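Local structure of KLLA0C04147p (Kluyveromyces lactis, 5H2D) at residues A[11-16]-A[157-162]; A[6-11]-A[189-194]; A[137-142]-A[418-423]. The protein binds ergosterol in its C-terminal oxysterol-binding (ORD) domain, the part crystallised here, and probably transfers sterols between membranes. All blocks are in the same frame, centred on the assembly; numbering follows the deposited sequence.

Contact 1 of 3, residues A[11-16]-A[157-162]; sequences TKAKVL and ESPKWD
Lys12 reaches from the N-terminal helix across the turn that joins strands 151-157 and 161-173, and its ammonium group ends between the carboxylates of Glu157 and Asp162. The anti chi1 (-173°) lays Lys12 CG against the turn, 3.3 Å from Ser158 O; the bend at chi2 (79°) then sends CD, CE and NZ towards the acids. There Lys12 NZ gives a hydrogen bond of 2.9 Å to Glu157 OE2, which accepts with its anti lone pair, while the two side chains cross at nearly a right angle. Asp162 comes from the opposite direction and makes a longer salt bridge, Lys12 NZ to Asp162 OD1 3.4 Å. A water closes the group: it accepts from Lys12 NZ at 2.6 Å and donates to Asp162 OD2 at 2.8 Å. Both acids also answer to arginines, Glu157 OE1 to Arg139 and Asp162 OD1 to Arg191. One helical turn on, Leu16 places its two methyls apart: Leu16 CD1 packs 3.8 Å from Pro159 CD, and CD2 lies near the CB of Glu157. Ala13 CB meets the same proline ring at Pro159 CG, 3.9 Å away, so the ring is covered by two helix residues. The chemistry is that of a salt-bridge network with an apolar flank: Lys12 sits between two carboxylates, each with an arginine as well, an arrangement that probably favours the charged forms, while Ala13 and Leu16 pack the helix on the Pro159 ring.

Contact 2 of 3, residues A[6-11]-A[189-194]; sequences TAEQKT and TIRPDS
Arg191 lies against Gln9 and Glu8 of helix 7-18, just beyond the end of strand 178-190. Gln9 supplies the polar grip. Its extended chain ends in an amide, and Gln9 NE2 uses both hydrogens, one for Arg191 O and one for Asp193 OD1, each 2.8 Å away. The acceptors lie practically in the amide plane; the bond to Asp193 is nearly straight (170°) and meets OD1 almost along its C-O axis, whereas the one to Arg191 O is tilted from the carbonyl plane. Two bonds from one nitrogen hold the amide from flipping, and Asp193 OD1 also takes a salt bridge from Lys160. Glu8 lies along the aliphatic part of Arg191, Glu8 OE1 3.7 Å from Arg191 CB and Glu8 CG 3.8 Å from Arg191 CD; the charged ends do not meet, their planes 85° apart. Arg191 instead turns its head, by a bend at chi3 (-77°), to Glu198, Asp162 and the carbonyls of Ser158 and Pro159. Thr6 CG2 sits 3.3 Å from Asp193 O. Thr6 OG1 accepts from Gln9 N, and Gln9 OE1 accepts from Thr6 N at 3.2 Å, from above the carbonyl plane: this is a capping box, the classic start of a helix, here docked on a loop by its own glutamine.

Contact 3 of 3, residues A[137-142]-A[418-423]; sequences SYRFFT and EYWKQR
Arg139 lays its guanidinium flat on the indole of Trp420, the planes only 12° apart and the centres 3.8 Å from each other, the two side chains sliding past in opposite directions. The arginine's extended chain keeps its whole length over that face: Arg139 CD sits 3.6 Å from the centroid of the five-membered ring of Trp420 as a CH-pi contact, and Arg139 CZ lies 3.3 Å from Trp420 CD1. Its CG falls between the backbone N and carbonyl carbon (chi1 68°), and this swings the chain along the indole. At the rim, Phe140 O lies in the ring plane, 3.6 Å from Trp420 CZ2. Tyr419 comes to the other face of the indole with its CD2 atom, so Trp420 is clamped between arginine and tyrosine. Tyr419 in turn stacks face to face on Phe141, with centroids 3.9 Å apart and planes 28° from parallel; Phe141 CE1 stands over the centre of the tyrosine ring. With an alanine in place of Tyr419, Phe141 would probably lose the ring on this face, Trp420 one wall of its clamp, and Glu130 the hydroxyl bonded to it. The arginine head is held by Glu19, Ser21 and Glu157, which fixes its plane on the indole. The stack thus ties strand 138-146, between strands 128-133 and 151-157, to helix 419-424; segments 138-142 and 419-423 run at about a right angle, their axes 11.5 Å apart. Trp399 meets the Phe141 and Tyr419 rings edge to face, and Arg423 reaches back to Glu130 on strand 128-133.

All three contacts pack helical segments on antiparallel strands or on the turns and loops at their ends. Contacts 1 and 2 share helix 7-18 and Thr11; their centres are about 8 Å apart and they reach the neighbouring strands 161-173 and 178-190, contact 1 nested within the loop closed by contact 2. Contact 3, its centre about 12 Å from that of contact 1 and about 20 Å from that of contact 2, uses strand 138-146 and helix 419-424, and its segments alternate with those of the others along the chain. Glu157 with Arg139 joins contacts 1 and 3, Lys160 with Asp193 contacts 1 and 2. Segments near both ends of the chain thus pack on the same region of strands, the side chain of Phe140 about 9 Å from the bound ergosterol.

Contact 1 of 3, residues A[11-16]-A[157-162]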
loop_
_atom_site.group_PDB
_atom_site.type_symbol
_atom_site.label_atom_id
_atom_site.label_comp_id
_atom_site.label_asym_id
_atom_site.label_seq_id
_atom_site.Cartn_x
_atom_site.Cartn_y
_atom_site.Cartn_z
ATOM N N THR A 11 20.978 15.457 1.405
ATOM C CA THR A 11 20.171 16.382 2.189
ATOM C C THR A 11 18.932 15.688 2.734
ATOM O O THR A 11 18.538 15.914 3.883
ATOM C CB THR A 11 19.785 17.588 1.341
ATOM O OG1 THR A 11 20.960 18.367 1.077
ATOM C CG2 THR A 11 18.763 18.446 2.067
ATOM N N LYS A 12 18.318 14.823 1.928
ATOM C CA LYS A 12 17.162 14.069 2.407
ATOM C C LYS A 12 17.565 13.083 3.496
ATOM O O LYS A 12 16.898 12.982 4.534
ATOM C CB LYS A 12 16.489 13.344 1.241
ATOM C CG LYS A 12 15.163 12.668 1.604
ATOM C CD LYS A 12 14.021 13.666 1.669
ATOM C CE LYS A 12 12.720 12.991 2.086
ATOM N NZ LYS A 12 11.574 13.949 1.969
ATOM N N ALA A 13 18.651 12.341 3.281
ATOM C CA ALA A 13 19.094 11.375 4.279
ATOM C C ALA A 13 19.389 12.060 5.601
ATOM O O ALA A 13 19.096 11.515 6.673
ATOM C CB ALA A 13 20.326 10.622 3.777
ATOM N N LYS A 14 19.972 13.263 5.541
ATOM C CA LYS A 14 20.281 14.005 6.759
ATOM C C LYS A 14 19.010 14.353 7.528
ATOM O O LYS A 14 18.963 14.213 8.755
ATOM C CB LYS A 14 21.080 15.260 6.396
ATOM C CG LYS A 14 21.541 16.112 7.564
ATOM C CD LYS A 14 22.387 17.277 7.056
ATOM C CE LYS A 14 22.637 18.317 8.138
ATOM N NZ LYS A 14 23.227 19.563 7.569
ATOM N N VAL A 15 17.960 14.779 6.819
ATOM C CA VAL A 15 16.689 15.091 7.472
ATOM C C VAL A 15 16.130 13.856 8.165
ATOM O O VAL A 15 15.671 13.922 9.313
ATOM C CB VAL A 15 15.680 15.659 6.454
ATOM C CG1 VAL A 15 14.298 15.782 7.086
ATOM C CG2 VAL A 15 16.154 17.008 5.921
ATOM N N LEU A 16 16.165 12.711 7.482
ATOM C CA LEU A 16 15.616 11.488 8.058
ATOM C C LEU A 16 16.318 11.124 9.356
ATOM O O LEU A 16 15.678 10.670 10.313
ATOM C CB LEU A 16 15.727 10.346 7.053
ATOM C CG LEU A 16 14.965 10.568 5.749
ATOM C CD1 LEU A 16 15.207 9.419 4.784
ATOM C CD2 LEU A 16 13.473 10.739 6.022
ATOM N N GLU A 157 9.095 8.369 2.856
ATOM C CA GLU A 157 10.280 9.131 2.482
ATOM C C GLU A 157 11.534 8.280 2.603
ATOM O O GLU A 157 11.666 7.469 3.520
ATOM C CB GLU A 157 10.413 10.380 3.350
ATOM C CG GLU A 157 9.236 11.322 3.244
ATOM C CD GLU A 157 9.232 12.315 4.375
ATOM O OE1 GLU A 157 8.669 11.991 5.445
ATOM O OE2 GLU A 157 9.825 13.403 4.205
ATOM N N SER A 158 12.473 8.500 1.684
ATOM C CA SER A 158 13.715 7.755 1.591
ATOM C C SER A 158 14.732 8.682 0.961
ATOM O O SER A 158 14.351 9.700 0.361
ATOM C CB SER A 158 13.538 6.491 0.727
ATOM O OG SER A 158 14.525 5.504 0.963
ATOM N N PRO A 159 16.033 8.398 1.075
ATOM C CA PRO A 159 17.010 9.316 0.470
ATOM C C PRO A 159 16.813 9.522 -1.027
ATOM O O PRO A 159 16.965 10.650 -1.513
ATOM C CB PRO A 159 18.357 8.657 0.790
ATOM C CG PRO A 159 18.125 7.953 2.074
ATOM C CD PRO A 159 16.693 7.403 1.947
ATOM N N LYS A 160 16.435 8.481 -1.773
ATOM C CA LYS A 160 16.360 8.576 -3.225
ATOM C C LYS A 160 14.939 8.684 -3.769
ATOM O O LYS A 160 14.769 8.884 -4.973
ATOM C CB LYS A 160 17.049 7.371 -3.870
ATOM C CG LYS A 160 18.504 7.188 -3.448
ATOM C CD LYS A 160 19.205 6.144 -4.310
ATOM C CE LYS A 160 20.650 5.957 -3.857
ATOM N NZ LYS A 160 21.576 5.805 -5.012
ATOM N N TRP A 161 13.913 8.557 -2.928
ATOM C CA TRP A 161 12.549 8.564 -3.444
ATOM C C TRP A 161 11.573 8.852 -2.309
ATOM O O TRP A 161 11.840 8.531 -1.148
ATOM C CB TRP A 161 12.179 7.228 -4.114
ATOM C CG TRP A 161 12.424 6.015 -3.242
ATOM C CD1 TRP A 161 13.545 5.237 -3.219
ATOM C CD2 TRP A 161 11.526 5.447 -2.274
ATOM N NE1 TRP A 161 13.410 4.223 -2.300
ATOM C CE2 TRP A 161 12.178 4.331 -1.703
ATOM C CE3 TRP A 161 10.240 5.773 -1.839
ATOM C CZ2 TRP A 161 11.583 3.541 -0.715
ATOM C CZ3 TRP A 161 9.649 4.984 -0.857
ATOM C CH2 TRP A 161 10.324 3.889 -0.301
ATOM N N ASP A 162 10.456 9.476 -2.665
ATOM C CA ASP A 162 9.308 9.629 -1.782
ATOM C C ASP A 162 8.107 8.962 -2.434
ATOM O O ASP A 162 8.077 8.742 -3.649
ATOM C CB ASP A 162 8.983 11.103 -1.512
ATOM C CG ASP A 162 10.171 11.879 -0.994
ATOM O OD1 ASP A 162 10.922 11.344 -0.149
ATOM O OD2 ASP A 162 10.355 13.024 -1.468
HETATM O O HOH W 1 10.759 15.366 -0.073
#

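Contact 2 of 3, residues A[6-11]-A[189-194]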
loop_
_atom_site.group_PDB
_atom_site.type_symbol
_atom_site.label_atom_id
_atom_site.label_comp_id
_atom_site.label_asym_id
_atom_site.label_seq_id
_atom_site.Cartn_x
_atom_site.Cartn_y
_atom_site.Cartn_z
ATOM N N THR A 6 23.907 12.074 -4.707
ATOM C CA THR A 6 23.737 13.468 -5.081
ATOM C C THR A 6 23.523 14.339 -3.843
ATOM O O THR A 6 23.205 13.861 -2.751
ATOM C CB THR A 6 22.547 13.634 -6.023
ATOM O OG1 THR A 6 21.341 13.325 -5.307
ATOM C CG2 THR A 6 22.672 12.705 -7.212
ATOM N N ALA A 7 23.676 15.650 -4.042
ATOM C CA ALA A 7 23.462 16.594 -2.951
ATOM C C ALA A 7 22.059 16.464 -2.369
ATOM O O ALA A 7 21.887 16.475 -1.143
ATOM C CB ALA A 7 23.707 18.025 -3.434
ATOM N N GLU A 8 21.042 16.342 -3.226
ATOM C CA GLU A 8 19.677 16.314 -2.712
ATOM C C GLU A 8 19.377 15.005 -1.987
ATOM O O GLU A 8 18.595 14.999 -1.028
ATOM C CB GLU A 8 18.672 16.573 -3.841
ATOM C CG GLU A 8 18.666 15.548 -4.952
ATOM C CD GLU A 8 17.830 15.982 -6.144
ATOM O OE1 GLU A 8 17.748 15.207 -7.128
ATOM O OE2 GLU A 8 17.259 17.096 -6.102
ATOM N N GLN A 9 19.990 13.898 -2.412
ATOM C CA GLN A 9 19.843 12.646 -1.675
ATOM C C GLN A 9 20.461 12.753 -0.288
ATOM O O GLN A 9 19.857 12.343 0.712
ATOM C CB GLN A 9 20.486 11.493 -2.442
ATOM C CG GLN A 9 19.830 11.166 -3.768
ATOM C CD GLN A 9 20.637 10.151 -4.569
ATOM O OE1 GLN A 9 21.731 9.757 -4.172
ATOM N NE2 GLN A 9 20.095 9.728 -5.699
ATOM N N LYS A 10 21.681 13.291 -0.206
ATOM C CA LYS A 10 22.317 13.443 1.097
ATOM C C LYS A 10 21.523 14.389 1.984
ATOM O O LYS A 10 21.408 14.167 3.195
ATOM C CB LYS A 10 23.750 13.940 0.928
ATOM C CG LYS A 10 24.677 12.943 0.261
ATOM C CD LYS A 10 26.068 13.544 0.118
ATOM C CE LYS A 10 26.980 12.673 -0.724
ATOM N NZ LYS A 10 28.278 13.359 -0.978
ATOM N N THR A 11 20.978 15.457 1.405
ATOM C CA THR A 11 20.171 16.382 2.189
ATOM C C THR A 11 18.932 15.688 2.734
ATOM O O THR A 11 18.538 15.914 3.883
ATOM C CB THR A 11 19.785 17.588 1.341
ATOM O OG1 THR A 11 20.960 18.367 1.077
ATOM C CG2 THR A 11 18.763 18.446 2.067
ATOM N N THR A 189 8.095 10.265 -6.149
ATOM C CA THR A 189 9.162 11.204 -6.467
ATOM C C THR A 189 10.482 10.452 -6.489
ATOM O O THR A 189 10.798 9.722 -5.546
ATOM C CB THR A 189 9.224 12.335 -5.436
ATOM O OG1 THR A 189 7.992 13.060 -5.437
ATOM C CG2 THR A 189 10.373 13.293 -5.764
ATOM N N ILE A 190 11.258 10.628 -7.562
ATOM C CA ILE A 190 12.577 10.018 -7.672
ATOM C C ILE A 190 13.610 11.134 -7.684
ATOM O O ILE A 190 13.425 12.139 -8.375
ATOM C CB ILE A 190 12.719 9.147 -8.932
ATOM C CG1 ILE A 190 11.798 7.921 -8.873
ATOM C CG2 ILE A 190 14.180 8.717 -9.098
ATOM C CD1 ILE A 190 12.258 6.847 -7.901
ATOM N N ARG A 191 14.675 10.961 -6.899
ATOM C CA ARG A 191 15.869 11.806 -6.963
ATOM C C ARG A 191 16.973 11.012 -7.657
ATOM O O ARG A 191 17.673 10.228 -7.001
ATOM C CB ARG A 191 16.307 12.236 -5.559
ATOM C CG ARG A 191 15.448 13.347 -4.962
ATOM C CD ARG A 191 15.755 13.594 -3.493
ATOM N NE ARG A 191 15.158 12.585 -2.622
ATOM C CZ ARG A 191 13.871 12.569 -2.267
ATOM N NH1 ARG A 191 13.032 13.495 -2.716
ATOM N NH2 ARG A 191 13.421 11.614 -1.465
ATOM N N PRO A 192 17.175 11.187 -8.966
ATOM C CA PRO A 192 18.055 10.273 -9.707
ATOM C C PRO A 192 19.517 10.441 -9.333
ATOM O O PRO A 192 19.974 11.531 -8.982
ATOM C CB PRO A 192 17.821 10.669 -11.171
ATOM C CG PRO A 192 16.540 11.457 -11.173
ATOM C CD PRO A 192 16.511 12.155 -9.851
ATOM N N ASP A 193 20.258 9.334 -9.438
ATOM C CA ASP A 193 21.691 9.379 -9.164
ATOM C C ASP A 193 22.411 10.301 -10.136
ATOM O O ASP A 193 23.448 10.876 -9.789
ATOM C CB ASP A 193 22.297 7.974 -9.237
ATOM C CG ASP A 193 21.919 7.108 -8.053
ATOM O OD1 ASP A 193 21.356 7.641 -7.074
ATOM O OD2 ASP A 193 22.199 5.895 -8.095
ATOM N N SER A 194 21.879 10.460 -11.344
ATOM C CA SER A 194 22.512 11.309 -12.343
ATOM C C SER A 194 21.525 11.582 -13.465
ATOM O O SER A 194 20.546 10.850 -13.655
ATOM C CB SER A 194 23.779 10.658 -12.904
ATOM O OG SER A 194 23.442 9.589 -13.772
#

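Contact 3 of 3, residues A[137-142]-A[418-423]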
loop_
_atom_site.group_PDB
_atom_site.type_symbol
_atom_site.label_atom_id
_atom_site.label_comp_id
_atom_site.label_asym_id
_atom_site.label_seq_id
_atom_site.Cartn_x
_atom_site.Cartn_y
_atom_site.Cartn_z
ATOM N N SER A 137 16.494 2.431 4.825
ATOM C CA SER A 137 16.535 3.888 4.920
ATOM C C SER A 137 15.223 4.557 4.514
ATOM O O SER A 137 15.233 5.673 3.984
ATOM C CB SER A 137 17.698 4.459 4.108
ATOM O OG SER A 137 18.937 4.059 4.678
ATOM N N TYR A 138 14.066 3.937 4.785
ATOM C CA TYR A 138 12.813 4.638 4.537
ATOM C C TYR A 138 11.941 4.680 5.788
ATOM O O TYR A 138 12.078 3.869 6.709
ATOM C CB TYR A 138 12.021 4.037 3.350
ATOM C CG TYR A 138 11.381 2.668 3.532
ATOM C CD1 TYR A 138 10.278 2.497 4.359
ATOM C CD2 TYR A 138 11.829 1.564 2.805
ATOM C CE1 TYR A 138 9.672 1.259 4.497
ATOM C CE2 TYR A 138 11.222 0.322 2.928
ATOM C CZ TYR A 138 10.143 0.176 3.778
ATOM O OH TYR A 138 9.538 -1.057 3.898
ATOM N N ARG A 139 11.037 5.663 5.801
ATOM C CA ARG A 139 10.029 5.806 6.842
ATOM C C ARG A 139 8.678 5.961 6.165
ATOM O O ARG A 139 8.550 6.713 5.198
ATOM C CB ARG A 139 10.324 7.008 7.765
ATOM C CG ARG A 139 10.190 8.375 7.106
ATOM C CD ARG A 139 10.695 9.474 8.045
ATOM N NE ARG A 139 10.258 10.786 7.592
ATOM C CZ ARG A 139 10.617 11.933 8.152
ATOM N NH1 ARG A 139 11.458 11.937 9.183
ATOM N NH2 ARG A 139 10.146 13.075 7.677
ATOM N N PHE A 140 7.684 5.238 6.674
ATOM C CA PHE A 140 6.308 5.268 6.199
ATOM C C PHE A 140 5.409 5.759 7.321
ATOM O O PHE A 140 5.541 5.319 8.464
ATOM C CB PHE A 140 5.853 3.862 5.764
ATOM C CG PHE A 140 4.365 3.735 5.513
ATOM C CD1 PHE A 140 3.845 3.957 4.239
ATOM C CD2 PHE A 140 3.498 3.370 6.537
ATOM C CE1 PHE A 140 2.479 3.833 4.006
ATOM C CE2 PHE A 140 2.127 3.240 6.299
ATOM C CZ PHE A 140 1.632 3.465 5.032
ATOM N N PHE A 141 4.466 6.636 6.989
ATOM C CA PHE A 141 3.497 7.095 7.969
ATOM C C PHE A 141 2.141 7.251 7.302
ATOM O O PHE A 141 2.058 7.671 6.143
ATOM C CB PHE A 141 3.896 8.435 8.599
ATOM C CG PHE A 141 2.929 8.892 9.637
ATOM C CD1 PHE A 141 2.847 8.228 10.855
ATOM C CD2 PHE A 141 2.057 9.933 9.383
ATOM C CE1 PHE A 141 1.928 8.624 11.818
ATOM C CE2 PHE A 141 1.133 10.335 10.343
ATOM C CZ PHE A 141 1.076 9.674 11.560
ATOM N N THR A 142 1.080 6.931 8.042
ATOM C CA THR A 142 -0.267 7.093 7.507
ATOM C C THR A 142 -1.221 7.445 8.642
ATOM O O THR A 142 -1.038 7.015 9.788
ATOM C CB THR A 142 -0.728 5.818 6.758
ATOM O OG1 THR A 142 -2.032 6.020 6.208
ATOM C CG2 THR A 142 -0.782 4.618 7.701
ATOM N N GLU A 418 5.461 17.243 11.063
ATOM C CA GLU A 418 5.680 17.311 12.504
ATOM C C GLU A 418 5.813 15.957 13.184
ATOM O O GLU A 418 6.399 15.882 14.268
ATOM C CB GLU A 418 4.529 18.064 13.168
ATOM C CG GLU A 418 4.337 19.446 12.610
ATOM C CD GLU A 418 4.541 20.497 13.653
ATOM O OE1 GLU A 418 3.698 20.576 14.579
ATOM O OE2 GLU A 418 5.550 21.230 13.556
ATOM N N TYR A 419 5.258 14.894 12.600
ATOM C CA TYR A 419 5.093 13.652 13.352
ATOM C C TYR A 419 6.424 13.111 13.864
ATOM O O TYR A 419 6.553 12.767 15.045
ATOM C CB TYR A 419 4.402 12.607 12.482
ATOM C CG TYR A 419 4.299 11.251 13.146
ATOM C CD1 TYR A 419 3.308 11.006 14.086
ATOM C CD2 TYR A 419 5.193 10.216 12.834
ATOM C CE1 TYR A 419 3.193 9.767 14.705
ATOM C CE2 TYR A 419 5.078 8.958 13.455
ATOM C CZ TYR A 419 4.072 8.754 14.384
ATOM O OH TYR A 419 3.913 7.522 14.995
ATOM N N TRP A 420 7.418 12.998 12.982
ATOM C CA TRP A 420 8.648 12.327 13.385
ATOM C C TRP A 420 9.444 13.169 14.379
ATOM O O TRP A 420 10.049 12.611 15.299
ATOM C CB TRP A 420 9.481 11.969 12.153
ATOM C CG TRP A 420 8.769 10.979 11.258
ATOM C CD1 TRP A 420 8.063 11.263 10.125
ATOM C CD2 TRP A 420 8.672 9.560 11.452
ATOM N NE1 TRP A 420 7.543 10.100 9.588
ATOM C CE2 TRP A 420 7.903 9.044 10.382
ATOM C CE3 TRP A 420 9.174 8.672 12.413
ATOM C CZ2 TRP A 420 7.627 7.685 10.247
ATOM C CZ3 TRP A 420 8.897 7.320 12.285
ATOM C CH2 TRP A 420 8.118 6.842 11.204
ATOM N N LYS A 421 9.436 14.499 14.227
ATOM C CA LYS A 421 10.125 15.347 15.200
ATOM C C LYS A 421 9.447 15.278 16.561
ATOM O O LYS A 421 10.119 15.130 17.593
ATOM C CB LYS A 421 10.173 16.789 14.697
ATOM C CG LYS A 421 10.798 16.923 13.331
ATOM C CD LYS A 421 11.032 18.376 12.941
ATOM C CE LYS A 421 9.755 19.176 12.958
ATOM N NZ LYS A 421 9.961 20.541 12.386
ATOM N N GLN A 422 8.119 15.382 16.595
ATOM C CA GLN A 422 7.427 15.295 17.876
ATOM C C GLN A 422 7.600 13.918 18.493
ATOM O O GLN A 422 7.675 13.793 19.717
ATOM C CB GLN A 422 5.946 15.633 17.710
ATOM C CG GLN A 422 5.716 17.022 17.145
ATOM C CD GLN A 422 4.286 17.497 17.314
ATOM O OE1 GLN A 422 3.495 16.887 18.035
ATOM N NE2 GLN A 422 3.949 18.599 16.650
ATOM N N ARG A 423 7.670 12.879 17.661
ATOM C CA ARG A 423 7.958 11.535 18.153
ATOM C C ARG A 423 9.359 11.459 18.754
ATOM O O ARG A 423 9.553 10.918 19.851
ATOM C CB ARG A 423 7.792 10.551 16.994
ATOM C CG ARG A 423 8.119 9.088 17.277
ATOM C CD ARG A 423 8.197 8.369 15.942
ATOM N NE ARG A 423 8.362 6.920 16.053
ATOM C CZ ARG A 423 9.528 6.303 16.212
ATOM N NH1 ARG A 423 10.645 7.008 16.309
ATOM N NH2 ARG A 423 9.577 4.986 16.275
#